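Local coordinates for protein maltose operon transcriptional repressor (Staphylococcus aureus subsp. aureus Mu50, PDB 3HCW) that probably represses transcription of the maltose operon, its C-terminal fragment adopting a periplasmic-binding-protein-like fold as in sugar-responsive LacI-type regulators, at residues Gln46-Asn51 / Met57-Lys62; Ile216-Pro219 / Met223-Thr226. All coordinates share one frame; numbering follows the deposited sequence.

Contact 1 of 2, residues Gln46-Asn51 / Met57-Lys62; sequences QTTVSN and MDEVYK
A first torsion of 95° sets CG of Glu59 between its backbone N and carbonyl carbon, leaning toward the latter, and a bend at the second torsion carries the carboxylate off helix 53-65 to the loop Thr48-Ser50. There OE1 faces two successive backbone amides, one bond sound and one weak. Val49 N donates to Glu59 OE1 over 2.8 Å at 147°, meeting the syn side 24° out of the carboxylate plane. The bond from Ser50 N to the same OE1, also 2.8 Å, is the more bent and weak one. Around this oxygen the fit is close: Ser50 CB lies 3.3 Å and Thr48 CB 3.5 Å from Glu59 OE1. The rotation of Thr48 divides its two branches. CG2, anti to the carbonyl carbon, turns to the helix and meets Val60 CG2 at 4.0 Å, whereas OG1 is hydrogen-bonded to Leu14 N. Ser17 OG is hydrogen-bonded to Val49 O, tying the loop to the chain beyond strand 9-13. Here Glu59 takes the amides of the loop, within the connection from strand 44-47 to helix 53-65, a strand-loop-helix unit of a Rossmann-like alpha/beta subdomain.

Contact 2 of 2, residues Ile216-Pro219 / Met223-Thr226; sequences IEIP and MTAT
Ile218 lies against Thr224 where the loop after helix 201-213 runs into strand 222-227, an alpha-to-beta connection of the periplasmic-binding-protein-like fold. No hydrogen bond joins the two segments, and the Ile218-Thr224 pair is the close-fitting half of the contact. The two side chains cross at about a right angle, and both branches of the isoleucine take part: CG2 of Ile218 comes within 3.4 Å of Thr224 OG1, while its CD1 rests 3.8 Å from Thr224 CG2. With chi1 at 61°, Thr224 holds OG1 between its backbone N and carbonyl carbon; that hydroxyl is hydrogen-bonded to Gln240 OE1, so a polar atom inside the buried cluster has its partner. Leu208 and Leu211 of helix 201-213 pack on the same isoleucine, and its backbone N is hydrogen-bonded to Tyr212 OH of the second subunit, which places this loop at the dimer interface. The other half, at the partly exposed Pro219, is looser, with a single side-chain pair at longer range. Met223 sends its CB away from the loop, its side chain packing on Val126 and Gln129 of helix 115-129. A cis peptide bond before Pro219 turns the chain here, and the ring meets the methionine in one apolar contact, Pro219 CB 4.1 Å from Met223 CG.

Contacts 1 and 2 lie on opposite sides of the chain's centre, their centres 39 Å apart and their nearest atoms about 22 Å apart, so neither touches the other. Each includes part of a strand of the same mixed sheet: contact 1 the end of edge strand 44-47, contact 2 inner strand 222-227. They sit in the two lobes of the periplasmic-binding-protein-like fold and come in series along the chain. The connections run in opposite senses, residues 46-51 from strand to helix and residues 216-219 from helix to strand. Only contact 2 meets the second subunit. In relatives of this fold the effector binds in the cleft between the lobes.

Contact 1 of 2, residues Gln46-Asn51 / Met57-Lys62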
ATOM      1  N   GLN A  46      -9.141   8.480  15.775  1.00 49.25           N
ATOM      2  CA  GLN A  46     -10.295   7.761  15.244  1.00 46.04           C
ATOM      3  C   GLN A  46     -10.572   8.166  13.793  1.00 47.79           C
ATOM      4  O   GLN A  46     -11.146   9.236  13.517  1.00 41.71           O
ATOM      5  CB  GLN A  46     -11.520   7.995  16.128  1.00 46.94           C
ATOM      6  CG  GLN A  46     -12.644   6.988  15.929  1.00 57.77           C
ATOM      7  CD  GLN A  46     -13.980   7.501  16.445  1.00 64.51           C
ATOM      8  OE1 GLN A  46     -14.096   7.931  17.594  1.00 63.96           O
ATOM      9  NE2 GLN A  46     -14.997   7.458  15.594  1.00 69.37           N
ATOM     10  N   THR A  47     -10.146   7.289  12.886  1.00 43.93           N
ATOM     11  CA  THR A  47     -10.260   7.459  11.445  1.00 50.53           C
ATOM     12  C   THR A  47     -11.686   7.172  10.960  1.00 57.60           C
ATOM     13  O   THR A  47     -12.220   6.087  11.225  1.00 56.17           O
ATOM     14  CB  THR A  47      -9.290   6.483  10.730  1.00 55.16           C
ATOM     15  OG1 THR A  47      -7.971   6.615  11.280  1.00 50.91           O
ATOM     16  CG2 THR A  47      -9.241   6.741   9.238  1.00 56.41           C
ATOM     17  N   THR A  48     -12.292   8.126  10.243  1.00 59.05           N
ATOM     18  CA  THR A  48     -13.615   7.910   9.619  1.00 56.38           C
ATOM     19  C   THR A  48     -13.549   6.765   8.609  1.00 60.90           C
ATOM     20  O   THR A  48     -12.514   6.554   7.961  1.00 63.78           O
ATOM     21  CB  THR A  48     -14.214   9.180   8.925  1.00 51.50           C
ATOM     22  OG1 THR A  48     -13.422   9.551   7.789  1.00 46.36           O
ATOM     23  CG2 THR A  48     -14.323  10.360   9.889  1.00 47.24           C
ATOM     24  N   VAL A  49     -14.652   6.025   8.500  1.00 60.27           N
ATOM     25  CA  VAL A  49     -14.710   4.801   7.702  1.00 64.69           C
ATOM     26  C   VAL A  49     -15.731   4.925   6.545  1.00 69.21           C
ATOM     27  O   VAL A  49     -15.922   3.993   5.753  1.00 68.60           O
ATOM     28  CB  VAL A  49     -14.966   3.562   8.633  1.00 63.76           C
ATOM     29  CG1 VAL A  49     -16.458   3.407   8.988  1.00 72.42           C
ATOM     30  CG2 VAL A  49     -14.372   2.282   8.047  1.00 68.98           C
ATOM     31  N   SER A  50     -16.346   6.104   6.439  1.00 69.42           N
ATOM     32  CA  SER A  50     -17.392   6.397   5.458  1.00 67.91           C
ATOM     33  C   SER A  50     -16.852   6.519   4.031  1.00 71.93           C
ATOM     34  O   SER A  50     -15.703   6.912   3.820  1.00 78.14           O
ATOM     35  CB  SER A  50     -18.098   7.691   5.845  1.00 69.41           C
ATOM     36  OG  SER A  50     -19.487   7.501   5.977  1.00 68.82           O
ATOM     37  N   ASN A  51     -17.699   6.194   3.056  1.00 72.84           N
ATOM     38  CA  ASN A  51     -17.281   6.077   1.658  1.00 69.09           C
ATOM     39  C   ASN A  51     -17.959   7.056   0.686  1.00 64.23           C
ATOM     40  O   ASN A  51     -17.624   7.091  -0.497  1.00 58.29           O
ATOM     41  CB  ASN A  51     -17.439   4.626   1.171  1.00 75.69           C
ATOM     42  CG  ASN A  51     -18.866   4.097   1.327  1.00 91.79           C
ATOM     43  OD1 ASN A  51     -19.650   4.108   0.376  1.00100.22           O
ATOM     44  ND2 ASN A  51     -19.202   3.627   2.528  1.00 90.26           N
ATOM     45  N   MET A  57     -20.954  13.103   6.119  1.00 64.53           N
ATOM     46  CA  MET A  57     -21.616  14.174   6.865  1.00 76.10           C
ATOM     47  C   MET A  57     -22.360  13.610   8.074  1.00 73.75           C
ATOM     48  O   MET A  57     -22.396  14.232   9.135  1.00 71.76           O
ATOM     49  CB  MET A  57     -22.570  14.971   5.973  1.00 77.66           C
ATOM     50  CG  MET A  57     -21.875  16.017   5.118  1.00 80.65           C
ATOM     51  SD  MET A  57     -22.997  17.205   4.356  1.00 91.55           S
ATOM     52  CE  MET A  57     -23.108  18.455   5.640  1.00 83.99           C
ATOM     53  N   ASP A  58     -22.931  12.420   7.909  1.00 75.88           N
ATOM     54  CA  ASP A  58     -23.628  11.741   8.994  1.00 78.24           C
ATOM     55  C   ASP A  58     -22.673  11.297  10.094  1.00 72.14           C
ATOM     56  O   ASP A  58     -22.891  11.612  11.265  1.00 74.00           O
ATOM     57  CB  ASP A  58     -24.435  10.548   8.463  1.00 80.58           C
ATOM     58  CG  ASP A  58     -25.706  10.975   7.744  1.00 80.53           C
ATOM     59  OD1 ASP A  58     -26.140  12.135   7.921  1.00 69.42           O
ATOM     60  OD2 ASP A  58     -26.272  10.145   7.001  1.00 89.03           O
ATOM     61  N   GLU A  59     -21.604  10.599   9.711  1.00 64.84           N
ATOM     62  CA  GLU A  59     -20.707   9.985  10.688  1.00 57.70           C
ATOM     63  C   GLU A  59     -19.782  10.962  11.419  1.00 61.84           C
ATOM     64  O   GLU A  59     -19.365  10.687  12.545  1.00 66.02           O
ATOM     65  CB  GLU A  59     -19.951   8.790  10.092  1.00 55.68           C
ATOM     66  CG  GLU A  59     -18.568   9.040   9.538  1.00 53.63           C
ATOM     67  CD  GLU A  59     -17.633   7.887   9.855  1.00 60.22           C
ATOM     68  OE1 GLU A  59     -17.095   7.257   8.923  1.00 51.14           O
ATOM     69  OE2 GLU A  59     -17.450   7.594  11.051  1.00 69.62           O
ATOM     70  N   VAL A  60     -19.478  12.099  10.795  1.00 59.39           N
ATOM     71  CA  VAL A  60     -18.727  13.150  11.476  1.00 52.80           C
ATOM     72  C   VAL A  60     -19.652  13.884  12.445  1.00 57.96           C
ATOM     73  O   VAL A  60     -19.244  14.199  13.562  1.00 63.46           O
ATOM     74  CB  VAL A  60     -18.026  14.119  10.490  1.00 53.52           C
ATOM     75  CG1 VAL A  60     -17.553  15.396  11.201  1.00 45.56           C
ATOM     76  CG2 VAL A  60     -16.849  13.419   9.805  1.00 43.05           C
ATOM     77  N   TYR A  61     -20.900  14.117  12.031  1.00 59.12           N
ATOM     78  CA  TYR A  61     -21.899  14.747  12.906  1.00 61.41           C
ATOM     79  C   TYR A  61     -22.188  13.914  14.156  1.00 55.40           C
ATOM     80  O   TYR A  61     -22.407  14.473  15.233  1.00 57.87           O
ATOM     81  CB  TYR A  61     -23.205  15.057  12.164  1.00 60.85           C
ATOM     82  CG  TYR A  61     -24.191  15.851  12.991  1.00 59.81           C
ATOM     83  CD1 TYR A  61     -24.001  17.213  13.218  1.00 65.95           C
ATOM     84  CD2 TYR A  61     -25.309  15.238  13.559  1.00 63.56           C
ATOM     85  CE1 TYR A  61     -24.899  17.948  13.984  1.00 67.50           C
ATOM     86  CE2 TYR A  61     -26.208  15.961  14.327  1.00 61.20           C
ATOM     87  CZ  TYR A  61     -26.001  17.317  14.534  1.00 69.64           C
ATOM     88  OH  TYR A  61     -26.894  18.042  15.293  1.00 69.07           O
ATOM     89  N   LYS A  62     -22.190  12.590  13.995  1.00 56.21           N
ATOM     90  CA  LYS A  62     -22.295  11.659  15.115  1.00 59.54           C
ATOM     91  C   LYS A  62     -21.150  11.887  16.100  1.00 59.37           C
ATOM     92  O   LYS A  62     -21.397  12.056  17.293  1.00 59.17           O
ATOM     93  CB  LYS A  62     -22.321  10.209  14.622  1.00 58.22           C
ATOM     94  CG  LYS A  62     -22.625   9.170  15.709  1.00 55.68           C
ATOM     95  CD  LYS A  62     -23.216   7.876  15.128  1.00 55.87           C
ATOM     96  CE  LYS A  62     -22.229   7.118  14.239  1.00 77.40           C
ATOM     97  NZ  LYS A  62     -21.132   6.469  15.014  1.00 79.07           N
TER

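Contact 2 of 2, residues Ile216-Pro219 / Met223-Thr226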
ATOM      1  N   ILE A 216       3.821   0.266 -25.239  1.00 39.92           N
ATOM      2  CA  ILE A 216       4.393   1.610 -25.251  1.00 37.49           C
ATOM      3  C   ILE A 216       5.487   1.656 -24.174  1.00 36.34           C
ATOM      4  O   ILE A 216       5.194   1.771 -22.979  1.00 32.61           O
ATOM      5  CB  ILE A 216       3.309   2.673 -24.996  1.00 33.21           C
ATOM      6  CG1 ILE A 216       2.192   2.549 -26.034  1.00 29.45           C
ATOM      7  CG2 ILE A 216       3.914   4.063 -25.021  1.00 33.45           C
ATOM      8  CD1 ILE A 216       0.961   3.371 -25.723  1.00 39.92           C
ATOM      9  N   GLU A 217       6.743   1.528 -24.609  1.00 37.80           N
ATOM     10  CA  GLU A 217       7.856   1.285 -23.685  1.00 29.73           C
ATOM     11  C   GLU A 217       8.516   2.536 -23.121  1.00 26.12           C
ATOM     12  O   GLU A 217       8.640   3.554 -23.788  1.00 28.04           O
ATOM     13  CB  GLU A 217       8.879   0.297 -24.265  1.00 40.50           C
ATOM     14  CG  GLU A 217       9.542   0.681 -25.571  1.00 57.32           C
ATOM     15  CD  GLU A 217       9.823  -0.529 -26.468  1.00 69.13           C
ATOM     16  OE1 GLU A 217      10.373  -1.538 -25.969  1.00 59.89           O
ATOM     17  OE2 GLU A 217       9.488  -0.465 -27.674  1.00 69.88           O
ATOM     18  N   ILE A 218       8.939   2.425 -21.870  1.00 21.65           N
ATOM     19  CA  ILE A 218       9.368   3.550 -21.056  1.00 29.46           C
ATOM     20  C   ILE A 218      10.790   3.269 -20.615  1.00 31.00           C
ATOM     21  O   ILE A 218      11.068   2.164 -20.155  1.00 32.97           O
ATOM     22  CB  ILE A 218       8.463   3.679 -19.804  1.00 29.19           C
ATOM     23  CG1 ILE A 218       6.989   3.659 -20.205  1.00 26.16           C
ATOM     24  CG2 ILE A 218       8.795   4.940 -18.986  1.00 30.52           C
ATOM     25  CD1 ILE A 218       6.023   3.418 -19.057  1.00 36.73           C
ATOM     26  N   PRO A 219      11.706   4.248 -20.765  1.00 38.27           N
ATOM     27  CA  PRO A 219      11.561   5.599 -21.334  1.00 28.50           C
ATOM     28  C   PRO A 219      11.605   5.729 -22.864  1.00 38.80           C
ATOM     29  O   PRO A 219      11.372   6.836 -23.373  1.00 37.34           O
ATOM     30  CB  PRO A 219      12.764   6.337 -20.740  1.00 36.45           C
ATOM     31  CG  PRO A 219      13.807   5.279 -20.659  1.00 35.36           C
ATOM     32  CD  PRO A 219      13.072   4.031 -20.241  1.00 30.49           C
ATOM     33  N   MET A 223       8.522   9.055 -21.721  1.00 23.76           N
ATOM     34  CA  MET A 223       9.031   9.184 -20.363  1.00 29.59           C
ATOM     35  C   MET A 223       7.837   9.360 -19.409  1.00 35.50           C
ATOM     36  O   MET A 223       6.793   9.925 -19.775  1.00 28.06           O
ATOM     37  CB  MET A 223       9.998  10.377 -20.248  1.00 30.35           C
ATOM     38  CG  MET A 223      11.389  10.222 -20.958  1.00 30.05           C
ATOM     39  SD  MET A 223      12.526  11.641 -20.697  1.00 28.13           S
ATOM     40  CE  MET A 223      11.395  13.003 -20.592  1.00 40.13           C
ATOM     41  N   THR A 224       7.968   8.856 -18.190  1.00 28.00           N
ATOM     42  CA  THR A 224       6.862   8.942 -17.235  1.00 29.26           C
ATOM     43  C   THR A 224       7.352   9.408 -15.886  1.00 27.24           C
ATOM     44  O   THR A 224       8.520   9.197 -15.532  1.00 32.82           O
ATOM     45  CB  THR A 224       6.058   7.604 -17.086  1.00 27.51           C
ATOM     46  OG1 THR A 224       6.911   6.568 -16.601  1.00 38.96           O
ATOM     47  CG2 THR A 224       5.449   7.164 -18.422  1.00 20.46           C
ATOM     48  N   ALA A 225       6.455  10.067 -15.159  1.00 19.71           N
ATOM     49  CA  ALA A 225       6.713  10.569 -13.826  1.00 21.31           C
ATOM     50  C   ALA A 225       5.388  10.832 -13.104  1.00 22.60           C
ATOM     51  O   ALA A 225       4.339  10.943 -13.742  1.00 26.05           O
ATOM     52  CB  ALA A 225       7.554  11.845 -13.895  1.00 28.30           C
ATOM     53  N   THR A 226       5.444  10.938 -11.778  1.00 23.99           N
ATOM     54  CA  THR A 226       4.253  11.151 -10.964  1.00 32.31           C
ATOM     55  C   THR A 226       4.553  11.824  -9.622  1.00 36.49           C
ATOM     56  O   THR A 226       5.662  12.305  -9.407  1.00 34.26           O
ATOM     57  CB  THR A 226       3.482   9.823 -10.741  1.00 30.27           C
ATOM     58  OG1 THR A 226       2.253  10.085 -10.045  1.00 28.43           O
ATOM     59  CG2 THR A 226       4.325   8.813  -9.983  1.00 28.93           C
TER